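Local coordinates for putidaredoxin reductase (Pseudomonas putida, PDB 1Q1R), which probably passes electrons from NADH through its bound FAD to putidaredoxin, the iron-sulfur protein that feeds the cytochrome P450cam monooxygenase, at residues Ala15-Ala20 and Leu62-Pro67; Asn31-Gly36 and Asp97-Asp102; Gln91-Ser96 and Asp104-Ala109; Met272-Ser275 and Met280-Gly283. One frame throughout, in Å; residues are numbered along the deposited sequence.

Interaction 1. Residues Ala15-Ala20 and Leu62-Pro67; sequences AGVEVA and LYLRTP. With FAD (flavin-adenine dinucleotide), chain C.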
# COMPACT_ATOMS: atom_id res chain seq x y z
N ALA A 15 8.16 -6.17 3.02
CA ALA A 15 8.79 -6.82 1.88
C ALA A 15 10.15 -7.42 2.23
O ALA A 15 10.39 -8.60 1.99
CB ALA A 15 8.93 -5.83 0.73
N GLY A 16 11.03 -6.60 2.80
CA GLY A 16 12.35 -7.09 3.16
C GLY A 16 12.35 -8.18 4.20
O GLY A 16 13.01 -9.21 4.04
N VAL A 17 11.60 -7.98 5.28
CA VAL A 17 11.51 -8.95 6.37
C VAL A 17 10.93 -10.29 5.90
O VAL A 17 11.40 -11.35 6.32
CB VAL A 17 10.65 -8.39 7.54
CG1 VAL A 17 10.37 -9.48 8.56
CG2 VAL A 17 11.39 -7.23 8.21
N GLU A 18 9.92 -10.23 5.04
CA GLU A 18 9.29 -11.45 4.52
C GLU A 18 10.29 -12.22 3.64
O GLU A 18 10.28 -13.45 3.61
CB GLU A 18 8.04 -11.09 3.72
CG GLU A 18 7.19 -12.28 3.28
CD GLU A 18 6.78 -13.17 4.43
OE1 GLU A 18 6.39 -12.64 5.50
OE2 GLU A 18 6.84 -14.41 4.27
N VAL A 19 11.14 -11.50 2.92
CA VAL A 19 12.14 -12.15 2.09
C VAL A 19 13.12 -12.86 3.02
O VAL A 19 13.44 -14.04 2.84
CB VAL A 19 12.92 -11.12 1.23
CG1 VAL A 19 14.18 -11.76 0.65
CG2 VAL A 19 12.03 -10.61 0.11
N ALA A 20 13.57 -12.15 4.05
CA ALA A 20 14.51 -12.69 5.02
C ALA A 20 14.02 -13.99 5.66
O ALA A 20 14.70 -15.02 5.59
CB ALA A 20 14.80 -11.64 6.10
N LEU A 62 2.25 -4.82 16.96
CA LEU A 62 2.69 -4.35 15.65
C LEU A 62 3.89 -5.08 15.05
O LEU A 62 4.08 -5.06 13.83
CB LEU A 62 3.00 -2.85 15.70
CG LEU A 62 1.91 -1.85 16.08
CD1 LEU A 62 2.51 -0.45 16.11
CD2 LEU A 62 0.75 -1.92 15.10
N TYR A 63 4.72 -5.70 15.88
CA TYR A 63 5.91 -6.40 15.39
C TYR A 63 5.60 -7.41 14.29
O TYR A 63 4.67 -8.22 14.42
CB TYR A 63 6.62 -7.14 16.54
CG TYR A 63 7.09 -6.27 17.69
CD1 TYR A 63 7.39 -6.83 18.93
CD2 TYR A 63 7.26 -4.89 17.54
CE1 TYR A 63 7.84 -6.05 20.00
CE2 TYR A 63 7.71 -4.09 18.60
CZ TYR A 63 8.00 -4.68 19.83
OH TYR A 63 8.44 -3.91 20.88
N LEU A 64 6.37 -7.37 13.21
CA LEU A 64 6.19 -8.32 12.11
C LEU A 64 6.60 -9.69 12.65
O LEU A 64 5.94 -10.70 12.37
CB LEU A 64 7.09 -7.94 10.93
CG LEU A 64 6.76 -6.64 10.18
CD1 LEU A 64 7.69 -6.50 8.98
CD2 LEU A 64 5.30 -6.66 9.72
N ARG A 65 7.68 -9.70 13.42
CA ARG A 65 8.21 -10.90 14.06
C ARG A 65 8.77 -10.47 15.41
O ARG A 65 9.27 -9.35 15.53
CB ARG A 65 9.36 -11.49 13.24
CG ARG A 65 9.03 -11.78 11.80
CD ARG A 65 8.26 -13.07 11.64
NE ARG A 65 7.94 -13.29 10.23
CZ ARG A 65 7.88 -14.48 9.65
NH1 ARG A 65 8.11 -15.58 10.36
NH2 ARG A 65 7.59 -14.56 8.36
N THR A 66 8.70 -11.33 16.42
CA THR A 66 9.24 -10.98 17.73
C THR A 66 10.74 -10.75 17.57
O THR A 66 11.36 -11.31 16.67
CB THR A 66 9.02 -12.10 18.77
OG1 THR A 66 9.67 -13.30 18.32
CG2 THR A 66 7.54 -12.36 18.97
N PRO A 67 11.34 -9.93 18.44
CA PRO A 67 12.78 -9.65 18.37
C PRO A 67 13.66 -10.90 18.44
O PRO A 67 14.71 -10.95 17.80
CB PRO A 67 13.00 -8.72 19.56
CG PRO A 67 11.71 -7.96 19.63
CD PRO A 67 10.69 -9.07 19.45
PA FAD C . 8.27 0.01 3.17
O1A FAD C . 8.36 1.45 2.79
O2A FAD C . 7.29 -0.39 4.20
O5B FAD C . 9.72 -0.50 3.64
C5B FAD C . 10.92 -0.05 3.00
C4B FAD C . 11.97 0.27 4.08
O4B FAD C . 13.31 0.35 3.48
C3B FAD C . 11.70 1.64 4.72
O3B FAD C . 12.01 1.58 6.12
C2B FAD C . 12.70 2.54 4.02
O2B FAD C . 13.04 3.65 4.86
C1B FAD C . 13.89 1.61 3.89
N9A FAD C . 14.94 2.09 2.94
C8A FAD C . 14.74 2.65 1.74
N7A FAD C . 15.93 2.96 1.21
C5A FAD C . 16.87 2.60 2.07
C6A FAD C . 18.27 2.68 2.07
N6A FAD C . 18.91 3.23 1.04
N1A FAD C . 18.96 2.21 3.14
C2A FAD C . 18.33 1.67 4.19
N3A FAD C . 16.99 1.58 4.21
C4A FAD C . 16.25 2.04 3.17
N1 FAD C . -1.69 -2.40 2.33
C2 FAD C . -2.76 -3.29 2.29
O2 FAD C . -2.73 -4.26 1.53
N3 FAD C . -3.87 -3.09 3.13
C4 FAD C . -3.90 -1.98 4.01
O4 FAD C . -4.85 -1.83 4.77
C4X FAD C . -2.82 -1.08 4.05
N5 FAD C . -2.81 -0.04 4.93
C5X FAD C . -1.74 0.81 5.05
C6 FAD C . -1.76 1.85 5.99
C7 FAD C . -0.65 2.72 6.13
C7M FAD C . -0.71 3.87 7.15
C8 FAD C . 0.49 2.53 5.31
C8M FAD C . 1.73 3.43 5.45
C9 FAD C . 0.51 1.49 4.37
C9A FAD C . -0.60 0.63 4.23
N10 FAD C . -0.60 -0.44 3.29
C10 FAD C . -1.71 -1.30 3.21
C1' FAD C . 0.57 -0.65 2.38
C2' FAD C . 1.45 -1.80 2.88
O2' FAD C . 1.71 -1.61 4.28
C3' FAD C . 2.77 -1.86 2.10
O3' FAD C . 2.49 -1.94 0.70
C4' FAD C . 3.60 -3.08 2.53
O4' FAD C . 3.87 -3.00 3.94
C5' FAD C . 4.93 -3.18 1.77
O5' FAD C . 5.86 -2.17 2.17
P FAD C . 7.41 -2.30 1.70
O1P FAD C . 8.10 -3.18 2.67
O2P FAD C . 7.41 -2.70 0.28
O3P FAD C . 7.98 -0.79 1.79
O HOH W 1 6.83 -11.22 7.67

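Interaction 2. Residues Asn31-Gly36 and Asp97-Asp102; sequences NIRLVG and DGRALD. With FAD (flavin-adenine dinucleotide), chain C.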
# COMPACT_ATOMS: atom_id res chain seq x y z
N ASN A 31 24.22 -16.67 4.89
CA ASN A 31 23.98 -15.57 5.81
C ASN A 31 22.97 -14.58 5.23
O ASN A 31 22.96 -14.32 4.02
CB ASN A 31 25.29 -14.84 6.11
CG ASN A 31 26.26 -15.70 6.88
OD1 ASN A 31 26.08 -15.94 8.08
ND2 ASN A 31 27.29 -16.18 6.20
N ILE A 32 22.12 -14.05 6.10
CA ILE A 32 21.10 -13.10 5.69
C ILE A 32 21.26 -11.80 6.48
O ILE A 32 21.22 -11.81 7.71
CB ILE A 32 19.69 -13.66 5.94
CG1 ILE A 32 19.54 -15.01 5.25
CG2 ILE A 32 18.63 -12.67 5.44
CD1 ILE A 32 18.24 -15.73 5.56
N ARG A 33 21.44 -10.70 5.77
CA ARG A 33 21.59 -9.41 6.43
C ARG A 33 20.49 -8.44 6.04
O ARG A 33 20.32 -8.11 4.87
CB ARG A 33 22.95 -8.78 6.09
CG ARG A 33 23.94 -8.79 7.24
CD ARG A 33 24.91 -7.62 7.14
NE ARG A 33 25.66 -7.41 8.38
CZ ARG A 33 26.63 -8.21 8.81
NH1 ARG A 33 27.00 -9.26 8.09
NH2 ARG A 33 27.25 -7.95 9.95
N LEU A 34 19.73 -7.99 7.04
CA LEU A 34 18.67 -7.03 6.83
C LEU A 34 19.24 -5.68 7.23
O LEU A 34 19.74 -5.53 8.34
CB LEU A 34 17.46 -7.33 7.72
CG LEU A 34 16.33 -8.20 7.18
CD1 LEU A 34 15.34 -8.45 8.29
CD2 LEU A 34 15.64 -7.49 6.00
N VAL A 35 19.19 -4.72 6.32
CA VAL A 35 19.72 -3.39 6.61
C VAL A 35 18.67 -2.34 6.29
O VAL A 35 18.16 -2.28 5.18
CB VAL A 35 20.98 -3.11 5.77
CG1 VAL A 35 21.58 -1.76 6.17
CG2 VAL A 35 22.00 -4.23 5.97
N GLY A 36 18.33 -1.53 7.28
CA GLY A 36 17.33 -0.50 7.06
C GLY A 36 17.64 0.79 7.78
O GLY A 36 18.30 0.79 8.83
N ASP A 97 28.09 5.32 6.85
CA ASP A 97 29.28 5.44 7.70
C ASP A 97 30.55 5.07 6.94
O ASP A 97 31.64 5.06 7.51
CB ASP A 97 29.14 4.54 8.93
CG ASP A 97 29.35 3.07 8.61
OD1 ASP A 97 28.84 2.62 7.57
OD2 ASP A 97 30.02 2.37 9.40
N GLY A 98 30.40 4.75 5.66
CA GLY A 98 31.56 4.38 4.86
C GLY A 98 31.78 2.88 4.80
O GLY A 98 32.54 2.39 3.96
N ARG A 99 31.13 2.15 5.70
CA ARG A 99 31.26 0.70 5.75
C ARG A 99 30.65 0.06 4.50
O ARG A 99 29.70 0.58 3.92
CB ARG A 99 30.57 0.16 7.00
CG ARG A 99 30.65 -1.34 7.18
CD ARG A 99 29.92 -1.79 8.44
NE ARG A 99 29.92 -3.24 8.59
CZ ARG A 99 29.29 -3.89 9.57
NH1 ARG A 99 28.61 -3.21 10.49
NH2 ARG A 99 29.34 -5.21 9.62
N ALA A 100 31.21 -1.08 4.10
CA ALA A 100 30.72 -1.80 2.92
C ALA A 100 30.42 -3.25 3.25
O ALA A 100 31.19 -3.92 3.95
CB ALA A 100 31.75 -1.72 1.80
N LEU A 101 29.29 -3.75 2.74
CA LEU A 101 28.89 -5.13 2.98
C LEU A 101 28.93 -5.91 1.68
O LEU A 101 28.38 -5.46 0.67
CB LEU A 101 27.48 -5.18 3.57
CG LEU A 101 27.22 -4.44 4.88
CD1 LEU A 101 25.74 -4.58 5.25
CD2 LEU A 101 28.11 -4.99 5.98
N ASP A 102 29.57 -7.07 1.69
CA ASP A 102 29.67 -7.90 0.50
C ASP A 102 28.41 -8.74 0.33
O ASP A 102 27.78 -9.16 1.31
CB ASP A 102 30.88 -8.84 0.59
CG ASP A 102 32.19 -8.09 0.73
OD1 ASP A 102 32.39 -7.09 -0.00
OD2 ASP A 102 33.02 -8.50 1.56
PA FAD C . 8.27 0.01 3.17
O1A FAD C . 8.36 1.45 2.79
O2A FAD C . 7.29 -0.39 4.20
O5B FAD C . 9.72 -0.50 3.64
C5B FAD C . 10.92 -0.05 3.00
C4B FAD C . 11.97 0.27 4.08
O4B FAD C . 13.31 0.35 3.48
C3B FAD C . 11.70 1.64 4.72
O3B FAD C . 12.01 1.58 6.12
C2B FAD C . 12.70 2.54 4.02
O2B FAD C . 13.04 3.65 4.86
C1B FAD C . 13.89 1.61 3.89
N9A FAD C . 14.94 2.09 2.94
C8A FAD C . 14.74 2.65 1.74
N7A FAD C . 15.93 2.96 1.21
C5A FAD C . 16.87 2.60 2.07
C6A FAD C . 18.27 2.68 2.07
N6A FAD C . 18.91 3.23 1.04
N1A FAD C . 18.96 2.21 3.14
C2A FAD C . 18.33 1.67 4.19
N3A FAD C . 16.99 1.58 4.21
C4A FAD C . 16.25 2.04 3.17
N1 FAD C . -1.69 -2.40 2.33
C2 FAD C . -2.76 -3.29 2.29
O2 FAD C . -2.73 -4.26 1.53
N3 FAD C . -3.87 -3.09 3.13
C4 FAD C . -3.90 -1.98 4.01
O4 FAD C . -4.85 -1.83 4.77
C4X FAD C . -2.82 -1.08 4.05
N5 FAD C . -2.81 -0.04 4.93
C5X FAD C . -1.74 0.81 5.05
C6 FAD C . -1.76 1.85 5.99
C7 FAD C . -0.65 2.72 6.13
C7M FAD C . -0.71 3.87 7.15
C8 FAD C . 0.49 2.53 5.31
C8M FAD C . 1.73 3.43 5.45
C9 FAD C . 0.51 1.49 4.37
C9A FAD C . -0.60 0.63 4.23
N10 FAD C . -0.60 -0.44 3.29
C10 FAD C . -1.71 -1.30 3.21
C1' FAD C . 0.57 -0.65 2.38
C2' FAD C . 1.45 -1.80 2.88
O2' FAD C . 1.71 -1.61 4.28
C3' FAD C . 2.77 -1.86 2.10
O3' FAD C . 2.49 -1.94 0.70
C4' FAD C . 3.60 -3.08 2.53
O4' FAD C . 3.87 -3.00 3.94
C5' FAD C . 4.93 -3.18 1.77
O5' FAD C . 5.86 -2.17 2.17
P FAD C . 7.41 -2.30 1.70
O1P FAD C . 8.10 -3.18 2.67
O2P FAD C . 7.41 -2.70 0.28
O3P FAD C . 7.98 -0.79 1.79

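Interaction 3. Residues Gln91-Ser96 and Asp104-Ala109; sequences QQVILS and DRLVLA. With FAD (flavin-adenine dinucleotide), chain C.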
# COMPACT_ATOMS: atom_id res chain seq x y z
N GLN A 91 30.46 -6.09 -5.83
CA GLN A 91 29.34 -6.74 -5.17
C GLN A 91 29.30 -6.34 -3.70
O GLN A 91 29.45 -7.17 -2.80
CB GLN A 91 29.45 -8.27 -5.29
CG GLN A 91 29.04 -8.81 -6.65
CD GLN A 91 29.23 -10.32 -6.76
OE1 GLN A 91 28.79 -11.08 -5.90
NE2 GLN A 91 29.89 -10.75 -7.83
N GLN A 92 29.12 -5.05 -3.46
CA GLN A 92 29.06 -4.52 -2.11
C GLN A 92 28.05 -3.39 -2.04
O GLN A 92 27.77 -2.74 -3.05
CB GLN A 92 30.42 -3.95 -1.67
CG GLN A 92 31.62 -4.84 -1.91
CD GLN A 92 32.91 -4.14 -1.51
OE1 GLN A 92 33.19 -3.03 -1.95
NE2 GLN A 92 33.71 -4.81 -0.68
N VAL A 93 27.52 -3.16 -0.85
CA VAL A 93 26.59 -2.06 -0.63
C VAL A 93 27.34 -1.14 0.33
O VAL A 93 27.95 -1.61 1.29
CB VAL A 93 25.26 -2.53 0.01
CG1 VAL A 93 24.44 -3.31 -1.01
CG2 VAL A 93 25.54 -3.40 1.23
N ILE A 94 27.31 0.16 0.06
CA ILE A 94 28.01 1.12 0.90
C ILE A 94 27.06 1.79 1.89
O ILE A 94 26.02 2.32 1.50
CB ILE A 94 28.69 2.21 0.06
CG1 ILE A 94 29.57 1.57 -1.02
CG2 ILE A 94 29.52 3.12 0.97
CD1 ILE A 94 30.60 0.60 -0.50
N LEU A 95 27.44 1.76 3.16
CA LEU A 95 26.64 2.37 4.22
C LEU A 95 27.06 3.82 4.39
O LEU A 95 28.16 4.21 3.99
CB LEU A 95 26.84 1.60 5.52
CG LEU A 95 26.50 0.10 5.43
CD1 LEU A 95 26.62 -0.54 6.80
CD2 LEU A 95 25.09 -0.07 4.88
N SER A 96 26.18 4.63 4.98
CA SER A 96 26.47 6.04 5.19
C SER A 96 27.72 6.29 6.02
O SER A 96 28.35 7.34 5.91
CB SER A 96 25.27 6.73 5.85
OG SER A 96 24.93 6.10 7.06
N ASP A 104 26.32 -11.79 -2.40
CA ASP A 104 26.34 -12.73 -3.52
C ASP A 104 24.98 -12.51 -4.17
O ASP A 104 24.83 -12.62 -5.39
CB ASP A 104 26.46 -14.17 -3.01
CG ASP A 104 27.83 -14.46 -2.42
OD1 ASP A 104 28.83 -14.28 -3.14
OD2 ASP A 104 27.90 -14.86 -1.24
N ARG A 105 24.00 -12.19 -3.33
CA ARG A 105 22.63 -11.91 -3.75
C ARG A 105 22.15 -10.66 -3.03
O ARG A 105 22.22 -10.58 -1.80
CB ARG A 105 21.72 -13.09 -3.40
CG ARG A 105 21.59 -14.14 -4.50
CD ARG A 105 22.94 -14.68 -4.91
NE ARG A 105 23.00 -14.97 -6.34
CZ ARG A 105 22.51 -16.06 -6.91
NH1 ARG A 105 21.91 -16.99 -6.17
NH2 ARG A 105 22.60 -16.22 -8.22
N LEU A 106 21.68 -9.68 -3.79
CA LEU A 106 21.19 -8.43 -3.22
C LEU A 106 19.70 -8.25 -3.49
O LEU A 106 19.23 -8.44 -4.62
CB LEU A 106 21.98 -7.25 -3.79
CG LEU A 106 21.64 -5.85 -3.28
CD1 LEU A 106 21.84 -5.79 -1.77
CD2 LEU A 106 22.51 -4.82 -3.99
N VAL A 107 18.95 -7.88 -2.45
CA VAL A 107 17.51 -7.66 -2.57
C VAL A 107 17.17 -6.24 -2.15
O VAL A 107 17.45 -5.83 -1.02
CB VAL A 107 16.71 -8.64 -1.69
CG1 VAL A 107 15.22 -8.33 -1.78
CG2 VAL A 107 16.99 -10.07 -2.11
N LEU A 108 16.59 -5.48 -3.07
CA LEU A 108 16.20 -4.11 -2.78
C LEU A 108 14.72 -4.04 -2.41
O LEU A 108 13.84 -4.12 -3.28
CB LEU A 108 16.49 -3.22 -4.00
CG LEU A 108 17.96 -3.22 -4.45
CD1 LEU A 108 18.14 -2.24 -5.60
CD2 LEU A 108 18.87 -2.84 -3.28
N ALA A 109 14.46 -3.92 -1.11
CA ALA A 109 13.10 -3.84 -0.58
C ALA A 109 12.98 -2.45 0.05
O ALA A 109 12.62 -2.31 1.22
CB ALA A 109 12.91 -4.92 0.48
PA FAD C . 8.27 0.01 3.17
O1A FAD C . 8.36 1.45 2.79
O2A FAD C . 7.29 -0.39 4.20
O5B FAD C . 9.72 -0.50 3.64
C5B FAD C . 10.92 -0.05 3.00
C4B FAD C . 11.97 0.27 4.08
O4B FAD C . 13.31 0.35 3.48
C3B FAD C . 11.70 1.64 4.72
O3B FAD C . 12.01 1.58 6.12
C2B FAD C . 12.70 2.54 4.02
O2B FAD C . 13.04 3.65 4.86
C1B FAD C . 13.89 1.61 3.89
N9A FAD C . 14.94 2.09 2.94
C8A FAD C . 14.74 2.65 1.74
N7A FAD C . 15.93 2.96 1.21
C5A FAD C . 16.87 2.60 2.07
C6A FAD C . 18.27 2.68 2.07
N6A FAD C . 18.91 3.23 1.04
N1A FAD C . 18.96 2.21 3.14
C2A FAD C . 18.33 1.67 4.19
N3A FAD C . 16.99 1.58 4.21
C4A FAD C . 16.25 2.04 3.17
N1 FAD C . -1.69 -2.40 2.33
C2 FAD C . -2.76 -3.29 2.29
O2 FAD C . -2.73 -4.26 1.53
N3 FAD C . -3.87 -3.09 3.13
C4 FAD C . -3.90 -1.98 4.01
O4 FAD C . -4.85 -1.83 4.77
C4X FAD C . -2.82 -1.08 4.05
N5 FAD C . -2.81 -0.04 4.93
C5X FAD C . -1.74 0.81 5.05
C6 FAD C . -1.76 1.85 5.99
C7 FAD C . -0.65 2.72 6.13
C7M FAD C . -0.71 3.87 7.15
C8 FAD C . 0.49 2.53 5.31
C8M FAD C . 1.73 3.43 5.45
C9 FAD C . 0.51 1.49 4.37
C9A FAD C . -0.60 0.63 4.23
N10 FAD C . -0.60 -0.44 3.29
C10 FAD C . -1.71 -1.30 3.21
C1' FAD C . 0.57 -0.65 2.38
C2' FAD C . 1.45 -1.80 2.88
O2' FAD C . 1.71 -1.61 4.28
C3' FAD C . 2.77 -1.86 2.10
O3' FAD C . 2.49 -1.94 0.70
C4' FAD C . 3.60 -3.08 2.53
O4' FAD C . 3.87 -3.00 3.94
C5' FAD C . 4.93 -3.18 1.77
O5' FAD C . 5.86 -2.17 2.17
P FAD C . 7.41 -2.30 1.70
O1P FAD C . 8.10 -3.18 2.67
O2P FAD C . 7.41 -2.70 0.28
O3P FAD C . 7.98 -0.79 1.79

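Interaction 4. Residues Met272-Ser275 and Met280-Gly283; sequences MQTS and MAVG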
# COMPACT_ATOMS: atom_id res chain seq x y z
N MET A 272 12.21 -11.77 -10.83
CA MET A 272 12.41 -10.77 -9.79
C MET A 272 13.73 -10.01 -9.91
O MET A 272 14.03 -9.14 -9.09
CB MET A 272 12.33 -11.43 -8.40
CG MET A 272 11.05 -12.23 -8.14
SD MET A 272 9.53 -11.33 -8.52
CE MET A 272 9.42 -10.22 -7.09
N GLN A 273 14.51 -10.34 -10.94
CA GLN A 273 15.81 -9.70 -11.16
C GLN A 273 15.71 -8.32 -11.81
O GLN A 273 14.83 -8.07 -12.63
CB GLN A 273 16.68 -10.58 -12.05
CG GLN A 273 16.88 -12.00 -11.54
CD GLN A 273 17.61 -12.87 -12.56
OE1 GLN A 273 18.75 -12.60 -12.91
NE2 GLN A 273 16.94 -13.91 -13.02
N THR A 274 16.62 -7.43 -11.44
CA THR A 274 16.67 -6.10 -12.02
C THR A 274 17.60 -6.20 -13.23
O THR A 274 17.91 -7.31 -13.68
CB THR A 274 17.29 -5.08 -11.04
OG1 THR A 274 18.66 -5.42 -10.81
CG2 THR A 274 16.55 -5.09 -9.71
N SER A 275 18.04 -5.07 -13.75
CA SER A 275 18.94 -5.07 -14.90
C SER A 275 20.17 -5.90 -14.56
O SER A 275 20.85 -6.43 -15.44
CB SER A 275 19.38 -3.64 -15.24
OG SER A 275 18.25 -2.79 -15.38
N MET A 280 17.85 -8.08 -7.04
CA MET A 280 16.41 -8.18 -7.21
C MET A 280 15.72 -7.02 -6.50
O MET A 280 16.33 -6.34 -5.68
CB MET A 280 15.90 -9.51 -6.63
CG MET A 280 16.53 -10.75 -7.25
SD MET A 280 15.91 -12.30 -6.53
CE MET A 280 16.66 -12.27 -4.97
N ALA A 281 14.45 -6.78 -6.82
CA ALA A 281 13.66 -5.73 -6.19
C ALA A 281 12.35 -6.37 -5.73
O ALA A 281 11.92 -7.36 -6.31
CB ALA A 281 13.39 -4.59 -7.16
N VAL A 282 11.72 -5.80 -4.70
CA VAL A 282 10.49 -6.38 -4.17
C VAL A 282 9.65 -5.37 -3.38
O VAL A 282 10.20 -4.47 -2.74
CB VAL A 282 10.84 -7.58 -3.24
CG1 VAL A 282 11.68 -7.09 -2.08
CG2 VAL A 282 9.59 -8.27 -2.75
N GLY A 283 8.33 -5.53 -3.43
CA GLY A 283 7.44 -4.65 -2.69
C GLY A 283 6.98 -3.39 -3.40
O GLY A 283 6.89 -3.35 -4.62

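Interaction 1. Residues Ala15-Ala20 and Leu62-Pro67
Leu-64 opens the contact by setting its methyl CD1 against Val-17 on helix 14-25, the helix that follows the dinucleotide-binding turn of the FAD-binding Rossmann fold. CD1 lies 3.8 Å from CB of Val-17 and about as near to CG2, so a branched leucine end settles against a beta-branched valine. Pro-42 also packs on Val-17, so Val-17 lies in an apolar setting.

Arg-65 comes next and does two jobs. Its aliphatic stem runs past the valine in the opposite direction, CG standing 4.2 Å from CG1 of Val-17. A bend at chi2 (-80°) then sends the guanidinium along the helix to Glu-18, whose own chain is bent at chi2. OE1 of Glu-18 sits at the edge of the guanidinium, near its plane, in a long salt bridge of 3.6 Å to NH2 of Arg-65, with the two flat groups 33° apart. Phe-21 gives the same arginine a cation-pi partner, while Glu-18 has a weak, long ion pair with Arg-310. A charged pair suits this partly exposed margin, where the apolar valine gives way to polar groups.

At the other end of the helix segment, the small Ala-15 lets the cofactor come close, and its backbone N donates to O1P of FAD at 3.0 Å. Between the two charges a water donates to OE1 of Glu-18 at 2.6 Å and accepts only weakly from NE of Arg-65.

Interaction 2. Residues Asn31-Gly36 and Asp97-Asp102
Arg-33 and Arg-99 are brought together by long, nearly straight chains. Arg-99 leaves its backbone with CG trans to N (chi1 -179°) and stays extended to NE, while Arg-33 starts from a chi1 of -108°, off the usual staggered positions, and then stretches out as well. They belong to two layers of the FAD-binding domain of the glutathione reductase fold: strand 31-35 of the parallel Rossmann sheet, and strand 100-102 at the margin of the three-stranded antiparallel sheet that packs over it.

The arginines arrive from opposite directions, and NH2 of Arg-33 stops 3.5 Å from NH2 of Arg-99. Both are donors and carry like charge, so the approach is probably unfavourable in itself and eased by solvent at this outer margin. Their guanidinium planes are turned 72° apart.

Leu-101 makes the apolar part of the seam. Its CD1 touches CD of Arg-33 at 3.7 Å and meets CG2 of Val-35 tip to tip at 3.8 Å. CD2 rides over one face of the Arg-33 guanidinium, displaced toward its rim. NE of Arg-33 is buried here and has no polar partner in the model. Alternation along the strand turns Arg-33 and Val-35 to this layer and Ile-32 and Leu-34 to helix 14-25; apolar Val-35 and Leu-101 suit the seam's buried part.

Before Arg-99 the chain reverses at Gly-98, whose positive phi is easy for a residue without a side chain. An Asx turn braces the reversal: OD1 of Asp-97, approached from above its carboxylate plane, accepts from N of Arg-99 at 3.0 Å.

Interaction 3. Residues Gln91-Ser96 and Asp104-Ala109
The amide of Gln-91 and the carboxylate of Asp-104 are the flat groups here, and the glutamine side chain lies alongside the backbone of Asp-104. The carboxylate is engaged elsewhere, its OD2 accepting from the backbone N of Asn-6 at the start of the neighbouring strand. An acid suits that place, since it can hold a backbone amide.

The firm part of the contact is apolar. Val-93 directs CG1 into the fork of Leu-106, 3.7 Å from CD1 and 3.9 Å from CD2. Leu-106 presents both methyls because its CG stands trans to the backbone N (chi1 -178°) and chi2 turns the fork toward the valine. Val-8 packs against both residues, so compact branched side chains fill the space between the layers.

Gln-91 has a positive phi of 66° and, with Gln-92, faces the last residue of strand 83-87 in a G1 beta bulge. Past the other end of strand 105-108, O of Ala-109 lies 3.3 Å from C5B of FAD. Such an antiparallel three-stranded meander, packed on a parallel Rossmann sheet, is characteristic of the FAD domain in the glutathione reductase fold.

Interaction 4. Residues Met272-Ser275 and Met280-Gly283
Met-272 and Met-280 bury the most surface in this contact, followed by Thr-274. They join a loop to strand 279-281, the outermost strand of the parallel sheet in the FAD-binding Rossmann domain. The loop meets the strand in a single beta bridge, Gln-273 opposite Met-280.

Met-272 contributes through its backbone as well as its side chain. Its O accepts from N of Ala-281 at 3.3 Å, the donor lying nearly along the C=O axis (173°). The same oxygen is pressed closely by CB of Met-280, 3.1 Å away.

Met-280 keeps its chain straight to the sulfur (chi2 180°), and SD comes within 4.1 Å of CB of Met-272. Long, pliable methionines fit well in this buried place: Met-280 also reaches Ile-312 and Leu-316 of helix 302-316, and Met-272 touches Lys-311 of that helix.

Thr-274 divides its two branches. The methyl CG2 lies over the backbone at C of Met-280, 3.8 Å away, and also meets CB of Ala-281 at 4.1 Å, where the small alanine allows the close approach. The hydroxyl OG1 is hydrogen-bonded to O of Ile-279 and to N of Asp-276, which ties the turn to itself.

Further on, Gly-283 touches FAD, and its positive phi of 90° is readily adopted by a residue without a side chain. Chi2 and chi3 of Met-272, both bent, carry its CE to 3.9 Å from O of Ala-281, a buried oxygen with no polar partner in the model.

In the fold
Following the chain from the N terminus, residues 15-20 begin interaction 1, which closes a loop at 62-67 and ties the helix after the dinucleotide-binding turn to the segment before helix 67-72. Within that loop, 31-36 opens interaction 2, which closes only at 97-102, so the two cross. Interaction 3 opens at 91-96 and closes at 104-109, crossing interaction 2 in turn; both join the meander to the Rossmann sheet, and N of Val-93 lies 2.9 Å from O of Leu-101. Interaction 4 follows much later as a short local loop, yet strand 279-281 returns beside 105-108. All four contacts hold a residue that touches FAD: Ala-15, Gly-36, Ala-109 and Gly-283.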